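Local coordinates for uncharacterized protein (Parabacteroides merdae ATCC 43184, PDB 5BMT) that is of unknown function but appears to combine an OB domain of a lipoprotein family with an immunoglobulin-like fold, at residues Y13-Y18 and Y117-V122; P43-G48 and G77-P82; S109-S114 and S230-E235. All blocks are in the same frame, centred on the assembly; numbering follows the deposited sequence. Where two conformers were deposited one is given.

Starting from the N terminus, residues 13-18 form the first half of contact 1, which closes only at 117-122, across 98 intervening residues. Contact 2 opens and closes within that span: 43-48 meets 77-82, tying the loop before strand 50-57 to strand 73-79 and the residues that follow it. Contact 3 begins at 109-114, before contact 1 has closed, and ends at 230-235 near the C terminus; the two therefore cross. Contact 1 joins the five-strand sheet to the large mixed sheet, and contact 3 brings two strands of the latter together. Hydrogen bonds link contacts 1 and 2 (Arg119 NE to Gly48 O) and contacts 1 and 3 (Ser114 OG to Asp17 OD2).

Contact 1. Residues Y13-Y18 and Y117-V122; sequences YAIVDY and YKRIVV
Sheet-on-sheet packing brings Tyr13, Ile15 and Asp17, alternate residues of strand 10-18 in the OB-family sheet, against Val121 and Arg119 of strand 118-126 in the larger sheet and Tyr117 just before it. The backbones run nearly antiparallel, 164° apart, and side chains carry the contact. Val121 CG1 lies over one face of the Tyr13 ring, 4.1 Å from its centroid, in a CH-pi contact. In the middle, Ile15 CD1 meets Arg119 CD at 4.0 Å. The arginine chain bends at chi2 (90°), and beyond that bend NE hydrogen-bonds to Gly48 O while NH1 reaches Lys118 O at 3.0 Å and forms a salt bridge with Glu184. Asp17 OD1 comes to the edge of the Tyr117 ring, 3.4 Å from CE2, with carboxylate and ring 58° apart. Its OD2 accepts from Ser114 OG and Asn116 N, gripping the turn that precedes Tyr117. An alanine in place of Asp17 is likely to leave that hydroxyl and amide without their carboxylate mate and the turn less firmly tied to strand 10-18. Contact through side chains, with each main chain paired within its own sheet, is how beta-sheets pack on one another.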
loop_
_atom_site.group_PDB
_atom_site.type_symbol
_atom_site.label_atom_id
_atom_site.label_comp_id
_atom_site.label_asym_id
_atom_site.label_seq_id
_atom_site.Cartn_x
_atom_site.Cartn_y
_atom_site.Cartn_z
ATOM N N TYR A 13 5.062 3.932 6.420
ATOM C CA TYR A 13 5.152 3.954 4.976
ATOM C C TYR A 13 4.827 5.369 4.507
ATOM O O TYR A 13 4.040 6.085 5.148
ATOM C CB TYR A 13 4.154 2.943 4.375
ATOM C CG TYR A 13 4.670 1.541 4.561
ATOM C CD1 TYR A 13 5.633 1.020 3.705
ATOM C CD2 TYR A 13 4.274 0.766 5.652
ATOM C CE1 TYR A 13 6.187 -0.232 3.915
ATOM C CE2 TYR A 13 4.818 -0.500 5.865
ATOM C CZ TYR A 13 5.764 -0.992 4.983
ATOM O OH TYR A 13 6.345 -2.217 5.205
ATOM N N ALA A 14 5.451 5.784 3.394
ATOM C CA ALA A 14 5.289 7.142 2.922
ATOM C C ALA A 14 5.435 7.227 1.437
ATOM O O ALA A 14 6.079 6.369 0.825
ATOM C CB ALA A 14 6.370 8.016 3.557
ATOM N N ILE A 15 4.851 8.277 0.854
ATOM C CA ILE A 15 5.035 8.571 -0.557
ATOM C C ILE A 15 6.023 9.743 -0.681
ATOM O O ILE A 15 5.866 10.772 -0.001
ATOM C CB ILE A 15 3.690 8.944 -1.233
ATOM C CG1 ILE A 15 2.675 7.774 -1.148
ATOM C CG2 ILE A 15 3.937 9.393 -2.728
ATOM C CD1 ILE A 15 1.257 8.188 -1.627
ATOM N N VAL A 16 6.994 9.621 -1.593
ATOM C CA VAL A 16 7.907 10.723 -1.929
ATOM C C VAL A 16 7.205 11.588 -2.978
ATOM O O VAL A 16 6.706 11.026 -3.967
ATOM C CB VAL A 16 9.247 10.151 -2.494
ATOM C CG1 VAL A 16 10.221 11.279 -2.893
ATOM C CG2 VAL A 16 9.899 9.214 -1.488
ATOM N N ASP A 17 7.151 12.918 -2.803
ATOM C CA ASP A 17 6.457 13.722 -3.808
ATOM C C ASP A 17 6.854 15.176 -3.690
ATOM O O ASP A 17 7.433 15.579 -2.691
ATOM C CB ASP A 17 4.946 13.585 -3.583
ATOM C CG ASP A 17 4.016 14.055 -4.669
ATOM O OD1 ASP A 17 4.508 14.430 -5.769
ATOM O OD2 ASP A 17 2.791 14.030 -4.427
ATOM N N TYR A 18 6.543 15.941 -4.722
ATOM C CA TYR A 18 6.758 17.374 -4.709
ATOM C C TYR A 18 5.598 18.082 -4.055
ATOM O O TYR A 18 4.432 17.777 -4.342
ATOM C CB TYR A 18 6.833 17.902 -6.151
ATOM C CG TYR A 18 8.098 17.617 -6.906
ATOM C CD1 TYR A 18 9.311 18.184 -6.513
ATOM C CD2 TYR A 18 8.074 16.888 -8.084
ATOM C CE1 TYR A 18 10.460 18.031 -7.282
ATOM C CE2 TYR A 18 9.221 16.714 -8.852
ATOM C CZ TYR A 18 10.408 17.308 -8.456
ATOM O OH TYR A 18 11.539 17.170 -9.224
ATOM N N TYR A 117 -0.217 12.104 -5.786
ATOM C CA TYR A 117 -0.411 10.682 -6.006
ATOM C C TYR A 117 -1.228 10.014 -4.945
ATOM O O TYR A 117 -1.336 10.501 -3.807
ATOM C CB TYR A 117 0.969 9.984 -5.982
ATOM C CG TYR A 117 1.920 10.413 -7.066
ATOM C CD1 TYR A 117 1.853 9.851 -8.336
ATOM C CD2 TYR A 117 2.905 11.366 -6.819
ATOM C CE1 TYR A 117 2.747 10.226 -9.341
ATOM C CE2 TYR A 117 3.777 11.775 -7.820
ATOM C CZ TYR A 117 3.706 11.191 -9.075
ATOM O OH TYR A 117 4.565 11.577 -10.080
ATOM N N LYS A 118 -1.787 8.849 -5.320
ATOM C CA LYS A 118 -2.426 7.928 -4.364
ATOM C C LYS A 118 -1.858 6.551 -4.614
ATOM O O LYS A 118 -1.748 6.141 -5.785
ATOM C CB LYS A 118 -3.963 7.915 -4.482
ATOM C CG LYS A 118 -4.563 9.307 -4.231
ATOM C CD LYS A 118 -6.075 9.279 -4.233
ATOM C CE LYS A 118 -6.640 10.693 -4.107
ATOM N NZ LYS A 118 -6.541 11.451 -5.389
ATOM N N ARG A 119 -1.493 5.837 -3.542
ATOM C CA ARG A 119 -1.007 4.460 -3.682
ATOM C C ARG A 119 -1.578 3.599 -2.614
ATOM O O ARG A 119 -1.630 4.013 -1.452
ATOM C CB ARG A 119 0.532 4.344 -3.601
ATOM C CG ARG A 119 1.279 4.643 -4.911
ATOM C CD ARG A 119 1.634 6.108 -5.018
ATOM N NE ARG A 119 2.384 6.320 -6.265
ATOM C CZ ARG A 119 1.855 6.393 -7.483
ATOM N NH1 ARG A 119 0.531 6.333 -7.650
ATOM N NH2 ARG A 119 2.642 6.540 -8.549
ATOM N N ILE A 120 -1.957 2.369 -2.976
ATOM C CA ILE A 120 -2.295 1.392 -1.949
ATOM C C ILE A 120 -0.983 0.710 -1.563
ATOM O O ILE A 120 -0.276 0.195 -2.440
ATOM C CB ILE A 120 -3.308 0.349 -2.452
ATOM C CG1 ILE A 120 -4.582 1.022 -2.927
ATOM C CG2 ILE A 120 -3.613 -0.683 -1.343
ATOM C CD1 ILE A 120 -5.453 0.065 -3.800
ATOM N N VAL A 121 -0.626 0.736 -0.297
ATOM C CA VAL A 121 0.503 -0.068 0.163
ATOM C C VAL A 121 -0.116 -1.354 0.667
ATOM O O VAL A 121 -1.047 -1.300 1.494
ATOM C CB VAL A 121 1.355 0.618 1.261
ATOM C CG1 VAL A 121 2.359 -0.351 1.905
ATOM C CG2 VAL A 121 2.082 1.830 0.685
ATOM N N VAL A 122 0.365 -2.493 0.159
ATOM C CA VAL A 122 -0.190 -3.767 0.603
ATOM C C VAL A 122 0.959 -4.642 1.058
ATOM O O VAL A 122 2.060 -4.559 0.505
ATOM C CB VAL A 122 -1.110 -4.431 -0.455
ATOM C CG1 VAL A 122 -0.462 -4.532 -1.795
ATOM C CG2 VAL A 122 -1.641 -5.787 -0.002
#

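Contact 2. Residues P43-G48 and G77-P82; sequences PTYRAG and GAASSP. With EDO (1,2-ethanediol), chain F.
Tyr45 holds CG anti to its own carbonyl carbon (chi1 -55°), a turn that swings the ring across from the 43-48 loop to Ala79, Ser80 and Pro82. Thr44 places OG1 beside its backbone N (chi1 -63°), where it hydrogen-bonds with Asp42 OD1, leaving CG2 anti to that N, 3.8 Å from Pro82 CD and over one face of the tyrosine ring. The ring itself packs CD1 against Pro82 CG at 4.0 Å. At its far end Tyr45 OH donates to Ser80 O at 2.8 Å; Ser80 O lies near the plane of the ring, at its edge, yet the hydroxyl stands well above the carbonyl plane (52° out of it). Ala79 CB approaches the hydroxyl, 3.6 Å from Tyr45 OH. A water donates to Tyr45 OH at 3.0 Å and accepts from Ala79 N at 2.9 Å. Back on the loop, Tyr45 O takes a hydrogen bond from O2 of a 1,2-ethanediol, probably from the crystallisation liquor, that also hydrogen-bonds to Ala40 O. The chemistry implies a phenol used in both directions, donor to Ser80 O and acceptor from a water that itself accepts from Ala79 N, tying a surface loop to strand 73-79 and the residues that follow it.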
loop_
_atom_site.group_PDB
_atom_site.type_symbol
_atom_site.label_atom_id
_atom_site.label_comp_id
_atom_site.label_asym_id
_atom_site.label_seq_id
_atom_site.Cartn_x
_atom_site.Cartn_y
_atom_site.Cartn_z
ATOM N N PRO A 43 19.417 10.206 -5.284
ATOM C CA PRO A 43 18.926 9.767 -6.608
ATOM C C PRO A 43 18.271 8.389 -6.623
ATOM O O PRO A 43 17.754 7.988 -7.673
ATOM C CB PRO A 43 20.175 9.812 -7.489
ATOM C CG PRO A 43 21.307 9.653 -6.542
ATOM C CD PRO A 43 20.894 10.299 -5.243
ATOM N N THR A 44 18.212 7.709 -5.472
ATOM C CA THR A 44 17.481 6.429 -5.376
ATOM C C THR A 44 15.971 6.678 -5.560
ATOM O O THR A 44 15.232 5.769 -5.924
ATOM C CB THR A 44 17.726 5.828 -3.969
ATOM O OG1 THR A 44 19.124 5.542 -3.822
ATOM C CG2 THR A 44 16.925 4.553 -3.712
ATOM N N TYR A 45 15.497 7.889 -5.239
ATOM C CA TYR A 45 14.061 8.166 -5.202
ATOM C C TYR A 45 13.547 9.082 -6.288
ATOM O O TYR A 45 14.273 9.940 -6.825
ATOM C CB TYR A 45 13.721 8.824 -3.851
ATOM C CG TYR A 45 14.164 8.002 -2.667
ATOM C CD1 TYR A 45 13.633 6.735 -2.435
ATOM C CD2 TYR A 45 15.182 8.447 -1.830
ATOM C CE1 TYR A 45 14.098 5.938 -1.395
ATOM C CE2 TYR A 45 15.645 7.666 -0.770
ATOM C CZ TYR A 45 15.097 6.408 -0.559
ATOM O OH TYR A 45 15.570 5.621 0.455
ATOM N N ARG A 46 12.261 8.895 -6.606
ATOM C CA ARG A 46 11.598 9.832 -7.480
ATOM C C ARG A 46 10.157 9.993 -7.008
ATOM O O ARG A 46 9.599 9.142 -6.299
ATOM C CB ARG A 46 11.731 9.514 -8.971
ATOM C CG ARG A 46 10.969 8.314 -9.494
ATOM C CD ARG A 46 11.227 8.122 -10.985
ATOM N NE ARG A 46 10.473 9.068 -11.816
ATOM C CZ ARG A 46 10.581 9.176 -13.139
ATOM N NH1 ARG A 46 11.424 8.401 -13.810
ATOM N NH2 ARG A 46 9.853 10.065 -13.799
ATOM N N ALA A 47 9.583 11.141 -7.356
ATOM C CA ALA A 47 8.212 11.448 -6.943
ATOM C C ALA A 47 7.283 10.313 -7.385
ATOM O O ALA A 47 7.401 9.797 -8.509
ATOM C CB ALA A 47 7.778 12.767 -7.587
ATOM N N GLY A 48 6.425 9.908 -6.468
ATOM C CA GLY A 48 5.494 8.803 -6.667
ATOM C C GLY A 48 5.944 7.512 -6.025
ATOM O O GLY A 48 5.147 6.579 -5.908
ATOM N N GLY A 77 16.078 11.428 9.170
ATOM C CA GLY A 77 15.782 10.017 9.057
ATOM C C GLY A 77 16.287 9.432 7.766
ATOM O O GLY A 77 17.139 10.006 7.083
ATOM N N ALA A 78 15.736 8.281 7.438
ATOM C CA ALA A 78 16.157 7.556 6.260
ATOM C C ALA A 78 15.004 6.720 5.782
ATOM O O ALA A 78 13.963 6.643 6.435
ATOM C CB ALA A 78 17.364 6.689 6.587
ATOM N N ALA A 79 15.154 6.131 4.620
ATOM C CA ALA A 79 14.066 5.342 4.094
ATOM C C ALA A 79 14.601 4.098 3.409
ATOM O O ALA A 79 15.758 4.040 2.988
ATOM C CB ALA A 79 13.266 6.184 3.102
ATOM N N SER A 80 13.721 3.120 3.245
ATOM C CA SER A 80 14.056 1.914 2.498
ATOM C C SER A 80 14.212 2.226 1.018
ATOM O O SER A 80 13.921 3.339 0.574
ATOM C CB SER A 80 12.875 0.943 2.620
ATOM O OG SER A 80 11.719 1.406 1.908
ATOM N N SER A 81 14.588 1.211 0.231
ATOM C CA SER A 81 14.540 1.303 -1.219
ATOM C C SER A 81 13.063 1.447 -1.620
ATOM O O SER A 81 12.191 1.007 -0.845
ATOM C CB SER A 81 15.137 0.049 -1.854
ATOM O OG SER A 81 16.529 -0.037 -1.607
ATOM N N PRO A 82 12.722 2.055 -2.764
ATOM C CA PRO A 82 11.307 2.152 -3.145
ATOM C C PRO A 82 10.647 0.781 -3.277
ATOM O O PRO A 82 11.274 -0.192 -3.747
ATOM C CB PRO A 82 11.349 2.796 -4.545
ATOM C CG PRO A 82 12.660 3.483 -4.610
ATOM C CD PRO A 82 13.597 2.654 -3.800
HETATM C C1 EDO F . 15.052 12.913 -4.829
HETATM O O1 EDO F . 15.770 14.000 -5.416
HETATM C C2 EDO F . 13.615 12.908 -5.395
HETATM O O2 EDO F . 13.705 12.678 -6.776
HETATM O O HOH W 1 17.231 6.695 2.655
#

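Contact 3. Residues S109-S114 and S230-E235; sequences SALLFS and SQFSIE
Leu111 CD2 sits almost squarely on the Phe232 ring, 3.5 Å from its centroid and 5° off the normal, a CH-pi contact that forms the tight part of this interface. Phe232 makes it possible by taking chi1 56°, with CG between its backbone N and carbonyl carbon, which raises the ring toward the leucine. Phe113 adds a lighter touch, its ring edge reaching Phe232 CB with CE1 at 4.1 Å. Toward Ser109 and Ser230 the character changes to water and hydroxyls. In one of its two modelled conformers Ser230 OG donates to Ser109 O at 2.8 Å, approaching from above the carbonyl plane, and two waters that donate to this hydroxyl lead back to Ser109 N and OG; the network is probably only partly occupied. Another water accepts from Leu111 N at 2.9 Å and donates to Gln231 O, bridging the two backbones. The strands run roughly parallel, 20° apart, with axes 6.8 Å from each other at closest. Each is backbone-paired with a different neighbour: 106-113 with 118-126, and 221-233 with 203-214. Tyr189 of helix 186-198 packs on Leu111 and Ile234, and Tyr206 OH hydrogen-bonds with Ser109 OG.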
loop_
_atom_site.group_PDB
_atom_site.type_symbol
_atom_site.label_atom_id
_atom_site.label_comp_id
_atom_site.label_asym_id
_atom_site.label_seq_id
_atom_site.Cartn_x
_atom_site.Cartn_y
_atom_site.Cartn_z
ATOM N N SER A 109 -3.594 -3.768 4.043
ATOM C CA SER A 109 -3.293 -2.646 3.137
ATOM C C SER A 109 -3.917 -1.370 3.613
ATOM O O SER A 109 -4.772 -1.363 4.509
ATOM C CB SER A 109 -3.777 -2.948 1.725
ATOM O OG SER A 109 -5.176 -2.785 1.622
ATOM N N ALA A 110 -3.448 -0.278 3.014
ATOM C CA ALA A 110 -4.016 1.042 3.259
ATOM C C ALA A 110 -3.785 1.910 2.061
ATOM O O ALA A 110 -2.787 1.744 1.366
ATOM C CB ALA A 110 -3.364 1.702 4.478
ATOM N N LEU A 111 -4.689 2.863 1.845
ATOM C CA LEU A 111 -4.528 3.848 0.793
ATOM C C LEU A 111 -3.786 5.042 1.359
ATOM O O LEU A 111 -4.235 5.648 2.350
ATOM C CB LEU A 111 -5.894 4.276 0.216
ATOM C CG LEU A 111 -5.808 5.267 -0.980
ATOM C CD1 LEU A 111 -5.149 4.609 -2.193
ATOM C CD2 LEU A 111 -7.211 5.754 -1.387
ATOM N N LEU A 112 -2.663 5.374 0.723
ATOM C CA LEU A 112 -1.856 6.546 1.083
ATOM C C LEU A 112 -2.097 7.667 0.097
ATOM O O LEU A 112 -2.235 7.417 -1.114
ATOM C CB LEU A 112 -0.368 6.198 1.061
ATOM C CG LEU A 112 0.191 5.553 2.358
ATOM C CD1 LEU A 112 -0.366 4.124 2.558
ATOM C CD2 LEU A 112 1.734 5.527 2.315
ATOM N N PHE A 113 -2.072 8.902 0.614
ATOM C CA PHE A 113 -2.257 10.124 -0.176
ATOM C C PHE A 113 -1.044 11.018 -0.131
ATOM O O PHE A 113 -0.419 11.140 0.914
ATOM C CB PHE A 113 -3.448 10.936 0.415
ATOM C CG PHE A 113 -4.784 10.245 0.363
ATOM C CD1 PHE A 113 -5.099 9.221 1.255
ATOM C CD2 PHE A 113 -5.724 10.604 -0.589
ATOM C CE1 PHE A 113 -6.334 8.551 1.170
ATOM C CE2 PHE A 113 -6.979 9.979 -0.634
ATOM C CZ PHE A 113 -7.270 8.950 0.232
ATOM N N SER A 114 -0.750 11.710 -1.232
ATOM C CA SER A 114 0.291 12.731 -1.241
ATOM C C SER A 114 -0.265 13.921 -2.008
ATOM O O SER A 114 -1.436 13.916 -2.407
ATOM C CB SER A 114 1.596 12.209 -1.841
ATOM O OG SER A 114 1.509 11.979 -3.241
ATOM N N SER A 230 -10.170 -1.958 5.405
ATOM C CA SER A 230 -9.406 -0.715 5.345
ATOM C C SER A 230 -10.334 0.381 4.872
ATOM O O SER A 230 -11.264 0.103 4.112
ATOM C CB SER A 230 -8.227 -0.862 4.390
ATOM O OG SER A 230 -7.475 -2.037 4.627
ATOM N N GLN A 231 -10.152 1.600 5.358
ATOM C CA GLN A 231 -11.078 2.672 4.971
ATOM C C GLN A 231 -10.343 3.929 4.643
ATOM O O GLN A 231 -9.251 4.185 5.175
ATOM C CB GLN A 231 -12.048 2.974 6.131
ATOM C CG GLN A 231 -12.955 1.792 6.446
ATOM C CD GLN A 231 -13.880 2.052 7.611
ATOM O OE1 GLN A 231 -13.495 2.637 8.630
ATOM N NE2 GLN A 231 -15.102 1.575 7.480
ATOM N N PHE A 232 -10.956 4.742 3.790
ATOM C CA PHE A 232 -10.398 6.056 3.489
ATOM C C PHE A 232 -11.518 7.047 3.271
ATOM O O PHE A 232 -12.629 6.689 2.874
ATOM C CB PHE A 232 -9.411 6.054 2.310
ATOM C CG PHE A 232 -9.945 5.510 1.004
ATOM C CD1 PHE A 232 -10.575 6.348 0.093
ATOM C CD2 PHE A 232 -9.762 4.172 0.663
ATOM C CE1 PHE A 232 -11.030 5.857 -1.124
ATOM C CE2 PHE A 232 -10.219 3.685 -0.559
ATOM C CZ PHE A 232 -10.832 4.536 -1.452
ATOM N N SER A 233 -11.223 8.313 3.550
ATOM C CA SER A 233 -12.207 9.364 3.372
ATOM C C SER A 233 -12.276 9.778 1.904
ATOM O O SER A 233 -11.241 9.829 1.229
ATOM C CB SER A 233 -11.828 10.575 4.233
ATOM O OG SER A 233 -12.714 11.662 3.996
ATOM N N ILE A 234 -13.485 10.140 1.442
ATOM C CA ILE A 234 -13.681 10.665 0.078
ATOM C C ILE A 234 -14.183 12.125 0.144
ATOM O O ILE A 234 -14.646 12.672 -0.857
ATOM C CB ILE A 234 -14.545 9.761 -0.819
ATOM C CG1 ILE A 234 -15.893 9.405 -0.136
ATOM C CG2 ILE A 234 -13.745 8.493 -1.191
ATOM C CD1 ILE A 234 -16.947 8.823 -1.046
ATOM N N GLU A 235 -14.047 12.752 1.329
ATOM C CA GLU A 235 -14.351 14.178 1.511
ATOM C C GLU A 235 -13.098 14.959 1.132
ATOM O O GLU A 235 -11.976 14.507 1.393
ATOM C CB GLU A 235 -14.771 14.485 2.954
ATOM C CG GLU A 235 -16.043 13.805 3.409
ATOM C CD GLU A 235 -16.499 14.264 4.779
ATOM O OE1 GLU A 235 -15.936 13.781 5.787
ATOM O OE2 GLU A 235 -17.404 15.126 4.844
HETATM O O HOH W 2 -6.087 -4.179 5.850
HETATM O O HOH W 3 -6.738 -4.383 3.071
HETATM O O HOH W 4 -7.135 2.793 3.480
#